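Local coordinates for protein putative silent information regulator 2,Putative silent information regulator 2 (Leishmania infantum, PDB 5OL0) that catalyses the NAD-dependent removal of acetyl groups from lysine side chains of proteins, and probably helps to regulate gene expression through modified chromatin, at residues Arg122-Asn127 and Phe201-His206; Thr219-His224 and Leu229-Pro234. One frame throughout, in Å; residues are numbered along the deposited sequence.

Contact 1. Residues Arg122-Asn127 and Phe201-His206; sequences RCCTQN and FDALHH
R122 sends its guanidinium to helix 198-207, where D202 takes it in a salt bridge: NH1 lies 2.9 Å from D202 OD2, which receives it on the lone pair turned away from its sister oxygen. The bond is bent, 138° at the hydrogen, and the two flat groups stand nearly perpendicular, their planes 80° apart. R122 gets there by a chain that leaves with CG anti to the backbone N and then bends at chi2 (78°). The same NH1 also makes a salt bridge with D207, so two carboxylates of helix 198-207 share one nitrogen. D202 in turn has a second partner, for H206 ND1 donates to OD1 in the plane of its own ring but from above the carboxylate.

Beside the salt bridge is an apolar touch. A203 CB points at the strand and meets C124 SG at 3.6 Å, with R122 NH1 3.9 Å from the same methyl.

Helix 198-207 thus packs across one side of strand 120-125, which runs in the parallel Rossmann-type sheet between strands 36-40 and 142-144; L229 also covers C124.

Contact 2. Residues Thr219-His224 and Leu229-Pro234; sequences TSMQVH and LPCVVP
M221 reaches P230 and C231 with its terminal methyl CE, while SD lies against the proline only, and the approach to it starts at T219, just past the end of strand 213-217. T219 and S220 belong to a probable NAD(+) site, inferred from a close relative, and take no part in the packing. S220 instead shapes the turn: its OG accepts the backbone N of Q222 in an almost straight bond of 3.2 Å, 170° at the hydrogen, which closes an ST turn over M221.

At M221 the backbone adopts a left-handed conformation, with phi at 69°. Its side chain sets out with CG anti to the carbonyl carbon and folds again at chi2 and chi3, and this hooked course carries SD and CE over to the proline. Both SD and CE pack against the same ring corner: P230 CG is 4.1 Å from CE and equally 4.1 Å from SD. The two side chains run past one another in opposite senses. C231 adds a looser neighbour, its SG 4.4 Å from M221 CE. The packing is purely apolar and small, with 82 Å² buried in all, and F252 touches M221 as well.

Farther on, V223 packs on a modified side chain of the bound peptide, while H224 bonds to that peptide through its backbone and sets its ring against an aromatic residue there. The H224 ring has Q222 C over one face, 3.7 Å above its plane and offset toward the rim.

Taken together, this is the loop after strand 213-217 of a sirtuin Rossmann-fold domain, folded back on itself, with its first half contributing to the probable NAD(+) site and to the peptide-binding cleft.

In the fold
From the N terminus, the chain first enters contact 1 at strand 120-125. It then passes through the inferred proton acceptor H146 and the zinc-bearing antiparallel sheet before helix 198-207 returns to close that long loop. Strand 213-217 follows, and contact 2 closes a far shorter one inside the connection to strand 239-242. The two loops come in series, neither nested nor crossed. They nevertheless meet in space, their centres 10 Å apart: L229 and V232 pack on L204 of the helix. Q126, T219 and S220 all belong to the probable NAD(+) site, so both contacts border it. Helix, sheet and loop are thereby joined within the Rossmann-type domain.

Contact 1. Residues Arg122-Asn127 and Phe201-His206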
ATOM      1  N   ARG A 122      -7.159  -3.253 -10.744  1.00 28.40           N
ATOM      2  CA  ARG A 122      -7.345  -3.217  -9.291  1.00 28.94           C
ATOM      3  C   ARG A 122      -6.175  -2.477  -8.728  1.00 27.95           C
ATOM      4  O   ARG A 122      -5.071  -2.544  -9.275  1.00 26.36           O
ATOM      5  CB  ARG A 122      -7.384  -4.640  -8.712  1.00 30.25           C
ATOM      6  CG  ARG A 122      -8.219  -4.787  -7.433  1.00 31.25           C
ATOM      7  CD  ARG A 122      -9.704  -4.820  -7.825  1.00 36.44           C
ATOM      8  NE  ARG A 122     -10.594  -4.876  -6.651  1.00 40.23           N
ATOM      9  CZ  ARG A 122     -11.002  -6.023  -6.062  1.00 43.93           C
ATOM     10  NH1 ARG A 122     -10.589  -7.212  -6.480  1.00 37.97           N
ATOM     11  NH2 ARG A 122     -11.806  -5.982  -5.015  1.00 43.39           N
ATOM     12  N   CYS A 123      -6.423  -1.757  -7.658  1.00 26.02           N
ATOM     13  CA  CYS A 123      -5.358  -1.169  -6.882  1.00 30.36           C
ATOM     14  C   CYS A 123      -5.337  -1.895  -5.541  1.00 32.01           C
ATOM     15  O   CYS A 123      -6.358  -1.926  -4.834  1.00 32.99           O
ATOM     16  CB  CYS A 123      -5.612   0.329  -6.634  1.00 28.34           C
ATOM     17  SG  CYS A 123      -4.324   1.049  -5.563  1.00 31.01           S
ATOM     18  N   CYS A 124      -4.193  -2.467  -5.187  1.00 32.00           N
ATOM     19  CA  CYS A 124      -4.060  -3.207  -3.921  1.00 28.15           C
ATOM     20  C   CYS A 124      -2.967  -2.517  -3.144  1.00 27.91           C
ATOM     21  O   CYS A 124      -1.832  -2.449  -3.623  1.00 27.83           O
ATOM     22  CB  CYS A 124      -3.640  -4.629  -4.211  1.00 31.27           C
ATOM     23  SG  CYS A 124      -4.895  -5.675  -5.073  1.00 31.55           S
ATOM     24  N   THR A 125      -3.284  -2.047  -1.950  1.00 25.75           N
ATOM     25  CA  THR A 125      -2.333  -1.278  -1.135  1.00 27.49           C
ATOM     26  C   THR A 125      -2.076  -2.003   0.177  1.00 25.18           C
ATOM     27  O   THR A 125      -2.956  -2.567   0.772  1.00 28.56           O
ATOM     28  CB  THR A 125      -2.865   0.138  -0.866  1.00 28.75           C
ATOM     29  OG1 THR A 125      -1.929   0.884  -0.093  1.00 28.39           O
ATOM     30  CG2 THR A 125      -4.247   0.158  -0.138  1.00 30.22           C
ATOM     31  N   GLN A 126      -0.846  -2.029   0.600  1.00 26.84           N
ATOM     32  CA  GLN A 126      -0.507  -2.485   1.912  1.00 29.95           C
ATOM     33  C   GLN A 126      -0.400  -1.314   2.908  1.00 31.19           C
ATOM     34  O   GLN A 126      -0.244  -1.544   4.088  1.00 28.38           O
ATOM     35  CB  GLN A 126       0.783  -3.304   1.876  1.00 34.38           C
ATOM     36  CG  GLN A 126       2.056  -2.667   1.427  1.00 30.92           C
ATOM     37  CD  GLN A 126       3.192  -3.694   1.424  1.00 36.46           C
ATOM     38  OE1 GLN A 126       3.393  -4.412   2.374  1.00 40.31           O
ATOM     39  NE2 GLN A 126       3.893  -3.756   0.398  1.00 31.59           N
ATOM     40  N   ASN A 127      -0.581  -0.085   2.441  1.00 27.94           N
ATOM     41  CA  ASN A 127      -0.580   1.073   3.315  1.00 29.54           C
ATOM     42  C   ASN A 127      -1.908   1.133   4.099  1.00 31.32           C
ATOM     43  O   ASN A 127      -2.989   0.628   3.655  1.00 26.28           O
ATOM     44  CB  ASN A 127      -0.357   2.351   2.514  1.00 30.75           C
ATOM     45  CG  ASN A 127       1.026   2.456   1.934  1.00 32.20           C
ATOM     46  OD1 ASN A 127       1.980   1.777   2.395  1.00 31.70           O
ATOM     47  ND2 ASN A 127       1.185   3.387   0.961  1.00 30.28           N
ATOM     48  N   PHE A 201      -8.156 -11.605  -1.176  1.00 31.02           N
ATOM     49  CA  PHE A 201      -8.126 -12.933  -1.836  1.00 32.73           C
ATOM     50  C   PHE A 201      -8.811 -12.965  -3.215  1.00 30.41           C
ATOM     51  O   PHE A 201      -8.364 -13.680  -4.118  1.00 30.66           O
ATOM     52  CB  PHE A 201      -8.656 -14.007  -0.866  1.00 35.41           C
ATOM     53  CG  PHE A 201      -7.766 -14.151   0.332  1.00 35.15           C
ATOM     54  CD1 PHE A 201      -6.542 -14.793   0.190  1.00 34.63           C
ATOM     55  CD2 PHE A 201      -8.095 -13.555   1.550  1.00 33.47           C
ATOM     56  CE1 PHE A 201      -5.653 -14.852   1.252  1.00 38.49           C
ATOM     57  CE2 PHE A 201      -7.217 -13.619   2.624  1.00 39.26           C
ATOM     58  CZ  PHE A 201      -5.983 -14.279   2.468  1.00 37.28           C
ATOM     59  N   ASP A 202      -9.831 -12.136  -3.356  1.00 33.71           N
ATOM     60  CA  ASP A 202     -10.488 -11.877  -4.685  1.00 37.17           C
ATOM     61  C   ASP A 202      -9.450 -11.347  -5.676  1.00 32.36           C
ATOM     62  O   ASP A 202      -9.262 -11.870  -6.773  1.00 33.92           O
ATOM     63  CB  ASP A 202     -11.598 -10.846  -4.463  1.00 39.93           C
ATOM     64  CG  ASP A 202     -12.438 -10.610  -5.692  1.00 47.04           C
ATOM     65  OD1 ASP A 202     -13.272 -11.477  -5.986  1.00 56.48           O
ATOM     66  OD2 ASP A 202     -12.237  -9.586  -6.391  1.00 47.98           O
ATOM     67  N   ALA A 203      -8.690 -10.359  -5.216  1.00 31.22           N
ATOM     68  CA  ALA A 203      -7.657  -9.807  -6.039  1.00 33.24           C
ATOM     69  C   ALA A 203      -6.555 -10.811  -6.369  1.00 28.95           C
ATOM     70  O   ALA A 203      -6.170 -10.924  -7.491  1.00 27.85           O
ATOM     71  CB  ALA A 203      -7.113  -8.547  -5.414  1.00 32.70           C
ATOM     72  N   LEU A 204      -6.104 -11.580  -5.394  1.00 31.50           N
ATOM     73  CA  LEU A 204      -5.041 -12.579  -5.639  1.00 32.15           C
ATOM     74  C   LEU A 204      -5.409 -13.729  -6.576  1.00 33.34           C
ATOM     75  O   LEU A 204      -4.591 -14.173  -7.398  1.00 31.91           O
ATOM     76  CB  LEU A 204      -4.620 -13.203  -4.302  1.00 31.57           C
ATOM     77  CG  LEU A 204      -3.439 -14.210  -4.322  1.00 34.58           C
ATOM     78  CD1 LEU A 204      -2.154 -13.478  -4.610  1.00 33.43           C
ATOM     79  CD2 LEU A 204      -3.352 -15.004  -2.997  1.00 34.63           C
ATOM     80  N   HIS A 205      -6.618 -14.248  -6.387  1.00 34.24           N
ATOM     81  CA  HIS A 205      -7.083 -15.409  -7.132  1.00 37.66           C
ATOM     82  C   HIS A 205      -7.681 -15.003  -8.450  1.00 36.54           C
ATOM     83  O   HIS A 205      -7.576 -15.768  -9.366  1.00 42.55           O
ATOM     84  CB  HIS A 205      -8.155 -16.200  -6.331  1.00 41.09           C
ATOM     85  CG  HIS A 205      -7.643 -16.746  -5.054  1.00 44.92           C
ATOM     86  ND1 HIS A 205      -8.412 -16.809  -3.913  1.00 51.00           N
ATOM     87  CD2 HIS A 205      -6.401 -17.154  -4.700  1.00 48.54           C
ATOM     88  CE1 HIS A 205      -7.680 -17.298  -2.929  1.00 48.82           C
ATOM     89  NE2 HIS A 205      -6.454 -17.495  -3.375  1.00 44.97           N
ATOM     90  N   HIS A 206      -8.311 -13.822  -8.527  1.00 40.38           N
ATOM     91  CA  HIS A 206      -9.081 -13.407  -9.722  1.00 40.15           C
ATOM     92  C   HIS A 206      -8.494 -12.288 -10.496  1.00 38.01           C
ATOM     93  O   HIS A 206      -8.612 -12.309 -11.680  1.00 38.52           O
ATOM     94  CB  HIS A 206     -10.529 -13.034  -9.364  1.00 36.92           C
ATOM     95  CG  HIS A 206     -11.236 -14.125  -8.615  1.00 32.48           C
ATOM     96  ND1 HIS A 206     -12.101 -13.869  -7.574  1.00 36.77           N
ATOM     97  CD2 HIS A 206     -11.104 -15.468  -8.669  1.00 32.55           C
ATOM     98  CE1 HIS A 206     -12.540 -15.009  -7.074  1.00 30.08           C
ATOM     99  NE2 HIS A 206     -11.951 -15.989  -7.712  1.00 31.40           N
TER

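Contact 2. Residues Thr219-His224 and Leu229-Pro234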
ATOM      1  N   THR A 219       6.713  -0.750  -2.471  1.00 31.36           N
ATOM      2  CA  THR A 219       6.359  -1.852  -1.593  1.00 35.95           C
ATOM      3  C   THR A 219       7.562  -2.695  -1.164  1.00 42.38           C
ATOM      4  O   THR A 219       8.548  -2.784  -1.885  1.00 39.69           O
ATOM      5  CB  THR A 219       5.408  -2.849  -2.263  1.00 37.84           C
ATOM      6  OG1 THR A 219       5.132  -3.861  -1.290  1.00 45.64           O
ATOM      7  CG2 THR A 219       6.092  -3.614  -3.386  1.00 37.80           C
ATOM      8  N   SER A 220       7.390  -3.482  -0.109  1.00 48.75           N
ATOM      9  CA  SER A 220       8.529  -4.269   0.393  1.00 57.19           C
ATOM     10  C   SER A 220       8.749  -5.685  -0.213  1.00 56.58           C
ATOM     11  O   SER A 220       9.913  -6.147  -0.321  1.00 61.63           O
ATOM     12  CB  SER A 220       8.461  -4.352   1.951  1.00 60.53           C
ATOM     13  OG  SER A 220       7.322  -5.046   2.429  1.00 44.05           O
ATOM     14  N   MET A 221       7.673  -6.403  -0.514  1.00 42.17           N
ATOM     15  CA  MET A 221       7.806  -7.863  -0.719  1.00 46.85           C
ATOM     16  C   MET A 221       8.124  -8.663   0.508  1.00 40.04           C
ATOM     17  O   MET A 221       8.436  -9.818   0.382  1.00 37.54           O
ATOM     18  CB  MET A 221       8.929  -8.236  -1.731  1.00 57.24           C
ATOM     19  CG  MET A 221       8.844  -7.589  -3.096  1.00 62.62           C
ATOM     20  SD  MET A 221       7.351  -8.129  -3.948  1.00 59.55           S
ATOM     21  CE  MET A 221       7.620  -9.905  -4.235  1.00 54.54           C
ATOM     22  N   GLN A 222       8.111  -8.102   1.706  1.00 39.18           N
ATOM     23  CA  GLN A 222       8.445  -8.923   2.862  1.00 36.27           C
ATOM     24  C   GLN A 222       7.266  -9.149   3.792  1.00 34.69           C
ATOM     25  O   GLN A 222       7.446  -9.776   4.835  1.00 39.23           O
ATOM     26  CB  GLN A 222       9.647  -8.313   3.613  1.00 41.87           C
ATOM     27  CG  GLN A 222      10.846  -8.174   2.663  1.00 48.59           C
ATOM     28  CD  GLN A 222      12.158  -7.953   3.355  1.00 54.75           C
ATOM     29  OE1 GLN A 222      12.321  -6.960   4.044  1.00 58.04           O
ATOM     30  NE2 GLN A 222      13.108  -8.885   3.173  1.00 53.17           N
ATOM     31  N   VAL A 223       6.072  -8.661   3.424  1.00 32.03           N
ATOM     32  CA  VAL A 223       4.841  -8.942   4.178  1.00 29.45           C
ATOM     33  C   VAL A 223       3.859  -9.798   3.379  1.00 29.84           C
ATOM     34  O   VAL A 223       3.485  -9.440   2.256  1.00 28.77           O
ATOM     35  CB  VAL A 223       4.176  -7.620   4.630  1.00 33.27           C
ATOM     36  CG1 VAL A 223       2.885  -7.920   5.359  1.00 34.84           C
ATOM     37  CG2 VAL A 223       5.129  -6.854   5.532  1.00 32.64           C
ATOM     38  N   HIS A 224       3.413 -10.912   3.965  1.00 26.99           N
ATOM     39  CA  HIS A 224       2.710 -11.953   3.279  1.00 26.30           C
ATOM     40  C   HIS A 224       1.355 -12.084   3.875  1.00 28.78           C
ATOM     41  O   HIS A 224       1.202 -11.745   5.029  1.00 31.47           O
ATOM     42  CB  HIS A 224       3.510 -13.265   3.421  1.00 30.45           C
ATOM     43  CG  HIS A 224       4.930 -13.112   3.044  1.00 32.28           C
ATOM     44  ND1 HIS A 224       5.316 -12.866   1.745  1.00 32.01           N
ATOM     45  CD2 HIS A 224       6.062 -13.105   3.792  1.00 33.60           C
ATOM     46  CE1 HIS A 224       6.623 -12.687   1.719  1.00 32.72           C
ATOM     47  NE2 HIS A 224       7.099 -12.843   2.941  1.00 29.22           N
ATOM     48  N   LEU A 229       1.127 -11.225  -4.662  1.00 28.15           N
ATOM     49  CA  LEU A 229       0.388 -10.665  -5.784  1.00 30.47           C
ATOM     50  C   LEU A 229       1.152 -10.662  -7.108  1.00 29.80           C
ATOM     51  O   LEU A 229       0.672 -11.188  -8.096  1.00 30.70           O
ATOM     52  CB  LEU A 229      -0.148  -9.264  -5.438  1.00 30.71           C
ATOM     53  CG  LEU A 229      -1.394  -9.304  -4.580  1.00 32.24           C
ATOM     54  CD1 LEU A 229      -1.598  -7.954  -3.926  1.00 32.09           C
ATOM     55  CD2 LEU A 229      -2.650  -9.672  -5.398  1.00 32.19           C
ATOM     56  N   PRO A 230       2.352 -10.104  -7.138  1.00 30.89           N
ATOM     57  CA  PRO A 230       3.054 -10.060  -8.415  1.00 30.40           C
ATOM     58  C   PRO A 230       3.663 -11.372  -8.853  1.00 30.65           C
ATOM     59  O   PRO A 230       4.139 -11.472 -10.008  1.00 29.99           O
ATOM     60  CB  PRO A 230       4.182  -9.050  -8.141  1.00 33.00           C
ATOM     61  CG  PRO A 230       4.435  -9.142  -6.679  1.00 30.57           C
ATOM     62  CD  PRO A 230       3.115  -9.440  -6.063  1.00 29.54           C
ATOM     63  N   CYS A 231       3.714 -12.344  -7.938  1.00 29.85           N
ATOM     64  CA  CYS A 231       4.167 -13.700  -8.248  1.00 29.60           C
ATOM     65  C   CYS A 231       3.169 -14.532  -9.046  1.00 30.75           C
ATOM     66  O   CYS A 231       3.580 -15.509  -9.648  1.00 31.09           O
ATOM     67  CB  CYS A 231       4.577 -14.448  -6.954  1.00 32.33           C
ATOM     68  SG  CYS A 231       5.928 -13.519  -6.122  1.00 41.09           S
ATOM     69  N   VAL A 232       1.881 -14.201  -9.000  1.00 30.75           N
ATOM     70  CA  VAL A 232       0.802 -15.015  -9.613  1.00 31.48           C
ATOM     71  C   VAL A 232       0.298 -14.390 -10.943  1.00 34.44           C
ATOM     72  O   VAL A 232      -0.525 -14.967 -11.602  1.00 33.22           O
ATOM     73  CB  VAL A 232      -0.394 -15.287  -8.668  1.00 31.91           C
ATOM     74  CG1 VAL A 232       0.011 -16.117  -7.421  1.00 33.07           C
ATOM     75  CG2 VAL A 232      -1.039 -14.016  -8.184  1.00 34.89           C
ATOM     76  N   VAL A 233       0.822 -13.244 -11.358  1.00 31.59           N
ATOM     77  CA  VAL A 233       0.476 -12.703 -12.664  1.00 30.80           C
ATOM     78  C   VAL A 233       1.125 -13.587 -13.732  1.00 33.03           C
ATOM     79  O   VAL A 233       2.114 -14.248 -13.449  1.00 32.93           O
ATOM     80  CB  VAL A 233       0.909 -11.236 -12.841  1.00 30.14           C
ATOM     81  CG1 VAL A 233       0.354 -10.409 -11.701  1.00 31.35           C
ATOM     82  CG2 VAL A 233       2.414 -11.090 -12.921  1.00 35.37           C
ATOM     83  N   PRO A 234       0.609 -13.557 -14.962  1.00 36.23           N
ATOM     84  CA  PRO A 234       1.213 -14.394 -16.018  1.00 37.13           C
ATOM     85  C   PRO A 234       2.735 -14.133 -16.185  1.00 37.50           C
ATOM     86  O   PRO A 234       3.208 -12.993 -16.077  1.00 33.88           O
ATOM     87  CB  PRO A 234       0.423 -14.006 -17.259  1.00 39.76           C
ATOM     88  CG  PRO A 234      -0.909 -13.510 -16.740  1.00 41.86           C
ATOM     89  CD  PRO A 234      -0.603 -12.848 -15.425  1.00 39.60           C
TER